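Local coordinates for protein glucose-6-phosphate 1-dehydrogenase (Kluyveromyces lactis, PDB 7E6I) that catalyses the NADP+-dependent oxidation of glucose 6-phosphate to 6-phosphogluconolactone, probably the rate-limiting entry step of the oxidative pentose-phosphate pathway, at residues V218-F223 with E343-I348; H117-L122 with R148-K153; V249-T254 with K272-F277; D362-E367 with K381-T386. One frame throughout, in Å; residues are numbered along the deposited sequence.

Interactions 1 and 2 hold glucose 6-phosphate from two domains: Glu221 of interaction 1 binds its O4 and Lys153 of interaction 2 its O1. Their centres lie about 30 Å apart, on opposite sides of the chain's centre, yet both touch the ligand, which thus sits between the C-terminal sheet and the Rossmann sheet. Interaction 3, nested in the chain between the two segments of interaction 1, packs against it directly: Ile348 CG2 is 3.6 Å from Leu253 CD1, and Ile348 also meets Val249. Interaction 4 reaches the same sheet as interaction 1, with nearest atoms about 8 Å apart; it contributes Lys381, as interaction 1 contributes Lys345, to the probable second NADP+ site.

Interaction 1: V218-F223 with E343-I348; sequences VFKEPF and EGKVEI. With BG6 (6-O-phosphono-beta-D-glucopyranose), chain B.
The Phe219 ring turns an edge to C6 of the bound sugar phosphate, which lies near the ring plane, and Phe219 CD2 lies 3.6 Å from Val346 CG2, an oblique approach. This is an antiparallel pairing of neighbouring strands in the large mixed sheet of the C-terminal domain. Phe219 and Val346, a non-hydrogen-bonded pair, project to the same face, where helix 236-254 also packs; CG anti to the backbone N (chi1 172°) sets the Phe219 ring beside Val346 CG2 and toward the sugar phosphate. Val218, Lys220, Lys345 and Glu347 occupy the other face. Two hydrogen-bonded pairs, Val218 with Glu347 and Lys220 with Lys345, flank the central one; Lys220 N reaches Lys345 O at 2.7 Å. Just before the second strand, Glu343 OE2 offers its anti lone pair to Lys220 NZ at 2.9 Å. Lys345 NZ continues the charge network, approaching Glu347 OE1 from above the carboxylate plane at 3.0 Å, while Arg349 and Arg371 bind the same carboxylate. A methionine in place of Lys220 would probably leave Glu343 without its closest cation and the side-chain oxygen OD1 of Asn342 without this donor. Lys345 and its arginine neighbours belong to the second NADP+ site inferred by similarity. On the substrate side, Lys339 forms a salt bridge with Glu221 OE1, and sugar O4 donates to Glu221 OE2 at 2.7 Å.

Interaction 2: H117-L122 with R148-K153; sequences HRLFYL and RVIVEK. With BG6 (6-O-phosphono-beta-D-glucopyranose), chain B.
Tyr121 and Ile150 carry the side-chain contact between two parallel strands of the Rossmann sheet, joined through helix 126-139 in a beta-alpha-beta unit. Ile150 CG2 sits over one face of the phenol ring, offset toward its rim, in a CH-pi contact 4.0 Å from the centroid. Its CD1, on the other branch, reaches Tyr121 CD2 and at the same time Leu119 CD1, 3.7 Å from each. The split follows from the torsion: CG1 stands anti to the carbonyl carbon (chi1 -66°) while CG2 is anti to the backbone N, and the two branches spread along the row of Leu119 and Tyr121. Glu152 comes to the ring's edge, its carboxylate turned 79° from the ring plane, and takes a weak bond from Tyr121 OH to OE1 at 3.3 Å. On the reverse face of the sheet, Leu122 lies side by side with Val151, CD2 to CG1 3.6 Å, and meets Val149 CG2 obliquely. Between these layers the backbone ladder is regular: Phe120 N donates almost straight to Arg148 O (174°), and Phe120 O accepts from Ile150 N at 2.8 Å. Helix 414-423 covers the Tyr121 and Ile150 face, and Phe120 leans on strand 10-14. Just past the strand end, Lys153 NZ donates to O1 of the substrate at 2.9 Å and also to Asp240 O. The side-chain contact is thus apolar through Leu119, Tyr121, Leu122, Val149, Ile150 and Val151, and turns polar at the C-terminal strand ends, where Rossmann domains gather their binding groups and this lysine meets the sugar's anomeric hydroxyl.

Interaction 3: V249-T254 with K272-F277; sequences VLTLLT and KVLKAF
Thr254 OG1 donates to Leu250 O one turn back in its own helix, at 2.9 Å, while Thr254 OG1 also rests against Val273 CG2 of the other helix at 3.5 Å. The donor stands above the carbonyl plane, 36° out of it, and Leu250 O also receives weak bonds from Leu253 N and Thr254 N. With OG1 between the backbone N and the carbonyl carbon (chi1 57°), the hydroxyl can fold back on the last turn of helix 236-254. The helical segments 249-254 and 272-276 cross at 100°, their axes 9.8 Å apart at closest approach, and no hydrogen bond joins the two segments. Val273 points toward the crossing, and its CG1 also lies 3.9 Å from Thr251 OG1. Leu274 stands at about a right angle to Thr251, CG and CD2 both meeting that hydroxyl oxygen at 3.7 Å. At the other end of the interface Leu250 CD2 comes to the edge of the Phe277 ring, in its plane and 3.6 Å from CZ. A valine in place of Thr254 would probably leave Leu250 O without its side-chain donor, with only the weak backbone bonds described here. Around the crossing, Leu250 packs on Ile333 and Met335 of the sheet, Phe277 on Leu442 of helix 433-451. The contact therefore joins two helices of the C-terminal domain through hydrocarbon and hydroxyl oxygens: at Thr254 the polarity is spent within its own helix, which is consistent with a threonine facing a valine in a buried interface.

Interaction 4: D362-E367 with K381-T386; sequences DIPNNE and KCNAKT
Asn383 and Asn366 hold the loop before strand 367-373 against strand 377-385, its antiparallel beta-hairpin partner, next to the outermost strand 393-401 of the large C-terminal sheet. The close-fitting part lies here. Asn383 ND2 donates to Pro364 O at 3.1 Å, in the carbonyl plane and with the acceptor almost in its own amide plane; its OD1 lies 3.6 Å from Pro364 CD and takes a hydrogen bond from Asn393. Asn366 answers in the reverse direction: its ND2 reaches a lone pair of Lys381 O at 3.0 Å, nearly straight at 175°. Its CG, anti to the carbonyl carbon (chi1 -60°), carries the amide across to the strand. The looser, hydrated side belongs to Lys381. Its chain runs past Glu367, CB to CB 3.8 Å, but NZ stays 4.3 Å from Glu367 OE1, beyond a salt bridge, and that carboxylate is taken up by Arg349, Tyr480 and Gln351. By similarity Lys381 and Arg349 belong to the second NADP+ site. A water bridges this side, donating to Glu367 OE1 and, at 2.9 Å, to Asn365 O.

Interaction 1: V218-F223 with E343-I348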
# COMPACT_ATOMS: atom_id res chain seq x y z
N VAL A 218 -1.00 -5.21 11.95
CA VAL A 218 -0.78 -6.65 11.86
C VAL A 218 -0.97 -7.11 10.43
O VAL A 218 -1.98 -6.80 9.79
CB VAL A 218 -1.74 -7.42 12.79
CG1 VAL A 218 -1.53 -8.90 12.61
CG2 VAL A 218 -1.52 -7.00 14.25
N PHE A 219 0.02 -7.87 9.92
CA PHE A 219 0.01 -8.41 8.56
C PHE A 219 0.33 -9.89 8.66
O PHE A 219 1.38 -10.27 9.18
CB PHE A 219 1.02 -7.70 7.67
CG PHE A 219 1.23 -8.32 6.30
CD1 PHE A 219 2.08 -9.40 6.13
CD2 PHE A 219 0.64 -7.76 5.18
CE1 PHE A 219 2.30 -9.94 4.86
CE2 PHE A 219 0.86 -8.29 3.92
CZ PHE A 219 1.70 -9.38 3.76
N LYS A 220 -0.58 -10.72 8.16
CA LYS A 220 -0.40 -12.16 8.18
C LYS A 220 -0.71 -12.69 6.79
O LYS A 220 -1.74 -12.31 6.20
CB LYS A 220 -1.31 -12.84 9.20
CG LYS A 220 -0.87 -12.72 10.64
CD LYS A 220 -1.96 -13.24 11.55
CE LYS A 220 -1.51 -14.49 12.31
NZ LYS A 220 -2.56 -14.95 13.29
N GLU A 221 0.17 -13.53 6.28
CA GLU A 221 -0.15 -14.30 5.09
C GLU A 221 0.06 -15.78 5.36
O GLU A 221 0.95 -16.15 6.14
CB GLU A 221 0.70 -13.86 3.90
CG GLU A 221 0.06 -12.75 3.10
CD GLU A 221 1.03 -12.14 2.10
OE1 GLU A 221 2.22 -12.55 2.12
OE2 GLU A 221 0.60 -11.26 1.30
N PRO A 222 -0.75 -16.66 4.75
CA PRO A 222 -0.66 -18.10 5.04
C PRO A 222 0.31 -18.85 4.14
O PRO A 222 0.73 -19.97 4.46
CB PRO A 222 -2.10 -18.58 4.83
CG PRO A 222 -2.61 -17.69 3.71
CD PRO A 222 -1.90 -16.35 3.87
N PHE A 223 0.67 -18.27 3.00
CA PHE A 223 1.61 -18.93 2.11
C PHE A 223 3.02 -18.42 2.39
O PHE A 223 3.23 -17.47 3.15
CB PHE A 223 1.23 -18.66 0.66
CG PHE A 223 0.92 -17.23 0.38
CD1 PHE A 223 1.93 -16.31 0.11
CD2 PHE A 223 -0.39 -16.78 0.43
CE1 PHE A 223 1.64 -14.98 -0.13
CE2 PHE A 223 -0.69 -15.45 0.19
CZ PHE A 223 0.32 -14.54 -0.09
N GLU A 343 -3.05 -17.79 8.65
CA GLU A 343 -4.18 -17.12 8.01
C GLU A 343 -3.69 -15.90 7.27
O GLU A 343 -2.57 -15.43 7.48
CB GLU A 343 -5.25 -16.71 9.04
CG GLU A 343 -4.68 -15.80 10.11
CD GLU A 343 -5.70 -15.35 11.12
OE1 GLU A 343 -6.90 -15.24 10.77
OE2 GLU A 343 -5.30 -15.09 12.28
N GLY A 344 -4.56 -15.37 6.40
CA GLY A 344 -4.30 -14.12 5.72
C GLY A 344 -5.17 -13.03 6.32
O GLY A 344 -6.39 -13.19 6.45
N LYS A 345 -4.53 -11.92 6.66
CA LYS A 345 -5.17 -10.88 7.46
C LYS A 345 -4.31 -9.62 7.48
O LYS A 345 -3.09 -9.70 7.70
CB LYS A 345 -5.34 -11.39 8.89
CG LYS A 345 -6.45 -10.82 9.67
CD LYS A 345 -6.60 -11.65 10.95
CE LYS A 345 -5.54 -11.34 11.99
NZ LYS A 345 -6.11 -11.45 13.37
N VAL A 346 -4.92 -8.46 7.30
CA VAL A 346 -4.29 -7.20 7.66
C VAL A 346 -5.22 -6.48 8.61
O VAL A 346 -6.41 -6.29 8.30
CB VAL A 346 -3.97 -6.33 6.43
CG1 VAL A 346 -3.53 -4.94 6.90
CG2 VAL A 346 -2.87 -6.98 5.59
N GLU A 347 -4.69 -6.06 9.75
CA GLU A 347 -5.54 -5.69 10.87
C GLU A 347 -4.86 -4.63 11.72
O GLU A 347 -3.64 -4.66 11.92
CB GLU A 347 -5.86 -6.94 11.70
CG GLU A 347 -7.04 -6.82 12.58
CD GLU A 347 -7.46 -8.18 13.13
OE1 GLU A 347 -6.88 -8.61 14.16
OE2 GLU A 347 -8.38 -8.81 12.52
N ILE A 348 -5.68 -3.72 12.26
CA ILE A 348 -5.25 -2.71 13.23
C ILE A 348 -5.91 -3.04 14.56
O ILE A 348 -7.13 -3.24 14.62
CB ILE A 348 -5.67 -1.29 12.79
CG1 ILE A 348 -5.01 -0.90 11.48
CG2 ILE A 348 -5.42 -0.28 13.91
CD1 ILE A 348 -5.82 0.15 10.75
C1 BG6 B . 3.48 -6.59 -2.00
C2 BG6 B . 4.50 -7.55 -1.39
O1 BG6 B . 3.86 -5.28 -1.95
O5 BG6 B . 2.19 -6.70 -1.25
C3 BG6 B . 3.99 -8.95 -1.37
O2 BG6 B . 5.75 -7.50 -2.09
C4 BG6 B . 2.71 -9.05 -0.60
O3 BG6 B . 4.95 -9.83 -0.72
C5 BG6 B . 1.67 -8.08 -1.17
O4 BG6 B . 2.24 -10.40 -0.65
C6 BG6 B . 0.41 -8.00 -0.34
O6 BG6 B . -0.46 -7.08 -0.96
P BG6 B . -2.09 -7.34 -0.82
O1P BG6 B . -2.27 -7.47 0.68
O2P BG6 B . -2.45 -8.60 -1.57
O3P BG6 B . -2.93 -6.20 -1.40

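Interaction 2: H117-L122 with R148-K153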
# COMPACT_ATOMS: atom_id res chain seq x y z
N HIS A 117 -3.77 16.60 -22.06
CA HIS A 117 -3.85 15.96 -20.75
C HIS A 117 -3.31 14.54 -20.89
O HIS A 117 -3.97 13.69 -21.51
CB HIS A 117 -5.28 15.92 -20.22
CG HIS A 117 -5.85 17.26 -19.86
ND1 HIS A 117 -7.20 17.46 -19.66
CD2 HIS A 117 -5.26 18.46 -19.68
CE1 HIS A 117 -7.41 18.73 -19.36
NE2 HIS A 117 -6.25 19.36 -19.36
N ARG A 118 -2.13 14.27 -20.34
CA ARG A 118 -1.43 13.01 -20.57
C ARG A 118 -1.04 12.35 -19.25
O ARG A 118 -0.38 12.96 -18.41
CB ARG A 118 -0.18 13.23 -21.44
CG ARG A 118 -0.48 13.96 -22.73
CD ARG A 118 0.76 14.23 -23.54
NE ARG A 118 0.45 14.93 -24.78
CZ ARG A 118 1.28 15.77 -25.38
NH1 ARG A 118 2.48 16.01 -24.86
NH2 ARG A 118 0.92 16.35 -26.51
N LEU A 119 -1.45 11.09 -19.09
CA LEU A 119 -1.04 10.26 -17.97
C LEU A 119 -0.10 9.18 -18.48
O LEU A 119 -0.41 8.49 -19.45
CB LEU A 119 -2.26 9.64 -17.27
CG LEU A 119 -2.03 8.78 -16.01
CD1 LEU A 119 -1.48 9.65 -14.88
CD2 LEU A 119 -3.31 8.05 -15.54
N PHE A 120 1.07 9.07 -17.85
CA PHE A 120 2.03 8.01 -18.15
C PHE A 120 2.10 7.07 -16.95
O PHE A 120 2.59 7.45 -15.89
CB PHE A 120 3.41 8.60 -18.44
CG PHE A 120 3.43 9.50 -19.64
CD1 PHE A 120 3.47 8.97 -20.92
CD2 PHE A 120 3.37 10.87 -19.49
CE1 PHE A 120 3.48 9.79 -22.03
CE2 PHE A 120 3.38 11.71 -20.59
CZ PHE A 120 3.43 11.17 -21.87
N TYR A 121 1.60 5.85 -17.13
CA TYR A 121 1.71 4.81 -16.10
C TYR A 121 2.95 3.97 -16.38
O TYR A 121 3.03 3.31 -17.43
CB TYR A 121 0.45 3.93 -16.07
CG TYR A 121 0.33 3.13 -14.80
CD1 TYR A 121 1.29 2.17 -14.45
CD2 TYR A 121 -0.74 3.34 -13.93
CE1 TYR A 121 1.19 1.45 -13.28
CE2 TYR A 121 -0.85 2.62 -12.75
CZ TYR A 121 0.10 1.68 -12.42
OH TYR A 121 -0.01 0.96 -11.25
N LEU A 122 3.90 3.96 -15.45
CA LEU A 122 5.20 3.32 -15.67
C LEU A 122 5.25 1.96 -14.97
O LEU A 122 5.82 1.81 -13.89
CB LEU A 122 6.33 4.24 -15.20
CG LEU A 122 6.90 5.28 -16.16
CD1 LEU A 122 5.81 6.08 -16.84
CD2 LEU A 122 7.83 6.21 -15.40
N ARG A 148 1.26 13.80 -16.15
CA ARG A 148 1.43 13.16 -14.85
C ARG A 148 2.00 11.77 -15.07
O ARG A 148 1.58 11.05 -15.98
CB ARG A 148 0.09 13.07 -14.11
CG ARG A 148 -0.47 14.41 -13.68
CD ARG A 148 -1.91 14.31 -13.19
NE ARG A 148 -2.48 15.63 -12.93
CZ ARG A 148 -3.77 15.92 -13.02
NH1 ARG A 148 -4.66 14.99 -13.36
NH2 ARG A 148 -4.18 17.16 -12.77
N VAL A 149 2.98 11.38 -14.25
CA VAL A 149 3.54 10.04 -14.37
C VAL A 149 3.33 9.30 -13.05
O VAL A 149 3.55 9.85 -11.97
CB VAL A 149 5.02 10.07 -14.80
CG1 VAL A 149 5.62 11.47 -14.72
CG2 VAL A 149 5.85 9.04 -14.03
N ILE A 150 2.86 8.06 -13.16
CA ILE A 150 2.68 7.16 -12.04
C ILE A 150 3.85 6.19 -12.00
O ILE A 150 4.17 5.55 -13.01
CB ILE A 150 1.35 6.40 -12.15
CG1 ILE A 150 0.16 7.34 -12.02
CG2 ILE A 150 1.27 5.32 -11.09
CD1 ILE A 150 -1.11 6.75 -12.56
N VAL A 151 4.49 6.08 -10.84
CA VAL A 151 5.44 5.01 -10.57
C VAL A 151 5.04 4.35 -9.26
O VAL A 151 4.41 4.95 -8.39
CB VAL A 151 6.90 5.49 -10.50
CG1 VAL A 151 7.51 5.51 -11.89
CG2 VAL A 151 7.00 6.86 -9.85
N GLU A 152 5.43 3.09 -9.14
CA GLU A 152 5.00 2.22 -8.06
C GLU A 152 6.20 1.77 -7.24
O GLU A 152 7.31 1.64 -7.78
CB GLU A 152 4.25 1.02 -8.63
CG GLU A 152 3.58 0.16 -7.59
CD GLU A 152 2.56 -0.77 -8.20
OE1 GLU A 152 2.19 -0.59 -9.40
OE2 GLU A 152 2.13 -1.68 -7.45
N LYS A 153 5.99 1.55 -5.95
CA LYS A 153 7.08 1.11 -5.10
C LYS A 153 7.58 -0.25 -5.56
O LYS A 153 6.82 -1.03 -6.14
CB LYS A 153 6.63 1.06 -3.63
CG LYS A 153 5.73 -0.12 -3.27
CD LYS A 153 6.51 -1.24 -2.57
CE LYS A 153 5.58 -2.31 -1.97
NZ LYS A 153 6.25 -3.65 -1.77
C1 BG6 B . 3.48 -6.59 -2.00
C2 BG6 B . 4.50 -7.55 -1.39
O1 BG6 B . 3.86 -5.28 -1.95
O5 BG6 B . 2.19 -6.70 -1.25
C3 BG6 B . 3.99 -8.95 -1.37
O2 BG6 B . 5.75 -7.50 -2.09
C4 BG6 B . 2.71 -9.05 -0.60
O3 BG6 B . 4.95 -9.83 -0.72
C5 BG6 B . 1.67 -8.08 -1.17
O4 BG6 B . 2.24 -10.40 -0.65
C6 BG6 B . 0.41 -8.00 -0.34
O6 BG6 B . -0.46 -7.08 -0.96
P BG6 B . -2.09 -7.34 -0.82
O1P BG6 B . -2.27 -7.47 0.68
O2P BG6 B . -2.45 -8.60 -1.57
O3P BG6 B . -2.93 -6.20 -1.40

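Interaction 3: V249-T254 with K272-F277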
# COMPACT_ATOMS: atom_id res chain seq x y z
N VAL A 249 -0.08 2.79 6.83
CA VAL A 249 -1.23 2.65 7.72
C VAL A 249 -0.96 3.32 9.06
O VAL A 249 -1.79 4.09 9.57
CB VAL A 249 -1.58 1.16 7.91
CG1 VAL A 249 -2.59 1.00 9.05
CG2 VAL A 249 -2.08 0.57 6.60
N LEU A 250 0.19 3.02 9.66
CA LEU A 250 0.49 3.53 11.00
C LEU A 250 0.52 5.05 10.99
O LEU A 250 0.05 5.72 11.92
CB LEU A 250 1.83 2.97 11.47
CG LEU A 250 2.38 3.48 12.80
CD1 LEU A 250 1.38 3.15 13.94
CD2 LEU A 250 3.76 2.86 13.07
N THR A 251 1.03 5.59 9.90
CA THR A 251 1.09 7.03 9.72
C THR A 251 -0.31 7.64 9.70
O THR A 251 -0.57 8.67 10.34
CB THR A 251 1.89 7.24 8.42
OG1 THR A 251 3.17 7.78 8.74
CG2 THR A 251 1.23 8.08 7.48
N LEU A 252 -1.26 6.99 9.02
CA LEU A 252 -2.64 7.45 9.02
C LEU A 252 -3.27 7.36 10.41
O LEU A 252 -4.17 8.15 10.72
CB LEU A 252 -3.44 6.65 8.02
CG LEU A 252 -2.96 6.85 6.58
CD1 LEU A 252 -3.56 5.80 5.65
CD2 LEU A 252 -3.32 8.27 6.13
N LEU A 253 -2.83 6.42 11.25
CA LEU A 253 -3.39 6.26 12.59
C LEU A 253 -2.80 7.21 13.61
O LEU A 253 -3.43 7.44 14.66
CB LEU A 253 -3.17 4.84 13.10
CG LEU A 253 -3.85 3.70 12.35
CD1 LEU A 253 -3.20 2.35 12.74
CD2 LEU A 253 -5.35 3.68 12.61
N THR A 254 -1.61 7.76 13.36
CA THR A 254 -0.92 8.56 14.36
C THR A 254 -0.78 10.03 13.98
O THR A 254 -0.46 10.84 14.87
CB THR A 254 0.48 7.99 14.64
OG1 THR A 254 1.23 7.93 13.42
CG2 THR A 254 0.41 6.59 15.24
N LYS A 272 5.13 14.89 9.06
CA LYS A 272 5.34 15.42 10.40
C LYS A 272 5.40 14.32 11.45
O LYS A 272 6.26 14.35 12.33
CB LYS A 272 4.24 16.42 10.76
CG LYS A 272 4.51 17.07 12.12
CD LYS A 272 3.69 18.31 12.34
CE LYS A 272 3.26 18.43 13.79
NZ LYS A 272 2.73 19.80 14.10
N VAL A 273 4.48 13.35 11.40
CA VAL A 273 4.53 12.33 12.44
C VAL A 273 5.72 11.40 12.21
O VAL A 273 6.37 10.95 13.16
CB VAL A 273 3.18 11.58 12.55
CG1 VAL A 273 2.93 10.63 11.35
CG2 VAL A 273 3.13 10.80 13.85
N LEU A 274 6.06 11.13 10.94
CA LEU A 274 7.25 10.34 10.64
C LEU A 274 8.48 10.93 11.31
O LEU A 274 9.28 10.20 11.91
CB LEU A 274 7.44 10.25 9.13
CG LEU A 274 6.57 9.21 8.42
CD1 LEU A 274 6.69 9.32 6.90
CD2 LEU A 274 6.91 7.81 8.91
N LYS A 275 8.65 12.25 11.24
CA LYS A 275 9.82 12.87 11.85
C LYS A 275 9.83 12.75 13.37
O LYS A 275 10.89 12.94 13.99
CB LYS A 275 9.91 14.33 11.45
CG LYS A 275 10.11 14.54 9.96
CD LYS A 275 10.47 15.97 9.65
CE LYS A 275 10.47 16.22 8.18
NZ LYS A 275 11.09 17.53 7.83
N ALA A 276 8.69 12.48 14.00
CA ALA A 276 8.65 12.36 15.45
C ALA A 276 8.95 10.95 15.94
O ALA A 276 9.09 10.74 17.15
CB ALA A 276 7.28 12.79 15.98
N PHE A 277 9.04 9.98 15.03
CA PHE A 277 9.40 8.63 15.43
C PHE A 277 10.79 8.63 16.05
O PHE A 277 11.73 9.20 15.49
CB PHE A 277 9.38 7.70 14.20
CG PHE A 277 8.04 7.11 13.89
CD1 PHE A 277 6.99 7.92 13.45
CD2 PHE A 277 7.84 5.74 13.99
CE1 PHE A 277 5.78 7.37 13.15
CE2 PHE A 277 6.61 5.19 13.69
CZ PHE A 277 5.59 6.00 13.26

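Interaction 4: D362-E367 with K381-T386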
# COMPACT_ATOMS: atom_id res chain seq x y z
N ASP A 362 -13.17 -3.13 37.49
CA ASP A 362 -13.08 -4.58 37.54
C ASP A 362 -13.57 -5.17 36.23
O ASP A 362 -14.36 -6.12 36.23
CB ASP A 362 -13.93 -5.10 38.71
CG ASP A 362 -15.39 -4.66 38.60
OD1 ASP A 362 -15.62 -3.53 38.11
OD2 ASP A 362 -16.29 -5.43 39.00
N ILE A 363 -13.09 -4.63 35.12
CA ILE A 363 -13.76 -4.71 33.83
C ILE A 363 -12.69 -4.70 32.75
O ILE A 363 -11.68 -4.00 32.91
CB ILE A 363 -14.76 -3.54 33.69
CG1 ILE A 363 -16.19 -4.05 33.76
CG2 ILE A 363 -14.52 -2.64 32.49
CD1 ILE A 363 -16.70 -4.11 35.19
N PRO A 364 -12.83 -5.44 31.67
CA PRO A 364 -11.74 -5.49 30.67
C PRO A 364 -11.59 -4.20 29.88
O PRO A 364 -12.52 -3.40 29.74
CB PRO A 364 -12.14 -6.66 29.76
CG PRO A 364 -13.53 -7.01 30.09
CD PRO A 364 -13.98 -6.29 31.33
N ASN A 365 -10.37 -3.98 29.40
CA ASN A 365 -10.05 -2.84 28.55
C ASN A 365 -10.93 -2.83 27.31
O ASN A 365 -11.15 -3.86 26.67
CB ASN A 365 -8.58 -2.88 28.12
CG ASN A 365 -7.63 -3.03 29.29
OD1 ASN A 365 -7.63 -4.05 29.99
ND2 ASN A 365 -6.80 -2.02 29.51
N ASN A 366 -11.42 -1.64 26.96
CA ASN A 366 -11.96 -1.43 25.63
C ASN A 366 -10.88 -1.64 24.59
O ASN A 366 -9.68 -1.43 24.83
CB ASN A 366 -12.53 -0.04 25.47
CG ASN A 366 -13.63 0.21 26.43
OD1 ASN A 366 -13.49 0.99 27.37
ND2 ASN A 366 -14.74 -0.48 26.22
N GLU A 367 -11.32 -2.01 23.40
CA GLU A 367 -10.44 -2.45 22.34
C GLU A 367 -11.13 -2.13 21.03
O GLU A 367 -12.35 -2.25 20.93
CB GLU A 367 -10.15 -3.94 22.48
CG GLU A 367 -8.79 -4.36 22.01
CD GLU A 367 -8.35 -5.70 22.61
OE1 GLU A 367 -8.28 -5.86 23.87
OE2 GLU A 367 -8.06 -6.60 21.80
N LYS A 381 -14.78 -3.75 21.40
CA LYS A 381 -15.03 -4.47 22.63
C LYS A 381 -15.58 -3.46 23.65
O LYS A 381 -14.90 -2.47 23.97
CB LYS A 381 -13.75 -5.12 23.12
CG LYS A 381 -13.94 -6.08 24.26
CD LYS A 381 -12.79 -7.03 24.34
CE LYS A 381 -12.73 -7.68 25.68
NZ LYS A 381 -11.32 -7.97 26.00
N CYS A 382 -16.80 -3.69 24.13
CA CYS A 382 -17.47 -2.74 25.00
C CYS A 382 -17.94 -3.44 26.27
O CYS A 382 -17.91 -4.67 26.39
CB CYS A 382 -18.66 -2.08 24.31
SG CYS A 382 -18.23 -1.13 22.83
N ASN A 383 -18.40 -2.63 27.20
CA ASN A 383 -18.85 -3.08 28.51
C ASN A 383 -20.25 -2.58 28.75
O ASN A 383 -20.63 -1.50 28.29
CB ASN A 383 -17.92 -2.58 29.60
CG ASN A 383 -16.59 -3.28 29.58
OD1 ASN A 383 -16.55 -4.51 29.60
ND2 ASN A 383 -15.50 -2.52 29.50
N ALA A 384 -21.03 -3.38 29.46
CA ALA A 384 -22.42 -3.01 29.69
C ALA A 384 -22.93 -3.83 30.86
O ALA A 384 -22.47 -4.94 31.11
CB ALA A 384 -23.29 -3.24 28.45
N LYS A 385 -23.87 -3.24 31.58
CA LYS A 385 -24.55 -3.96 32.64
C LYS A 385 -25.33 -5.14 32.07
O LYS A 385 -25.98 -5.04 31.02
CB LYS A 385 -25.48 -3.01 33.39
CG LYS A 385 -25.87 -3.51 34.77
CD LYS A 385 -27.09 -2.78 35.29
CE LYS A 385 -28.37 -3.40 34.73
NZ LYS A 385 -28.94 -4.39 35.67
N THR A 386 -25.25 -6.27 32.76
CA THR A 386 -26.12 -7.40 32.44
C THR A 386 -27.59 -6.99 32.56
O THR A 386 -27.99 -6.44 33.59
CB THR A 386 -25.83 -8.56 33.37
OG1 THR A 386 -24.41 -8.78 33.43
CG2 THR A 386 -26.52 -9.82 32.85
O HOH W 1 -9.60 -6.33 26.83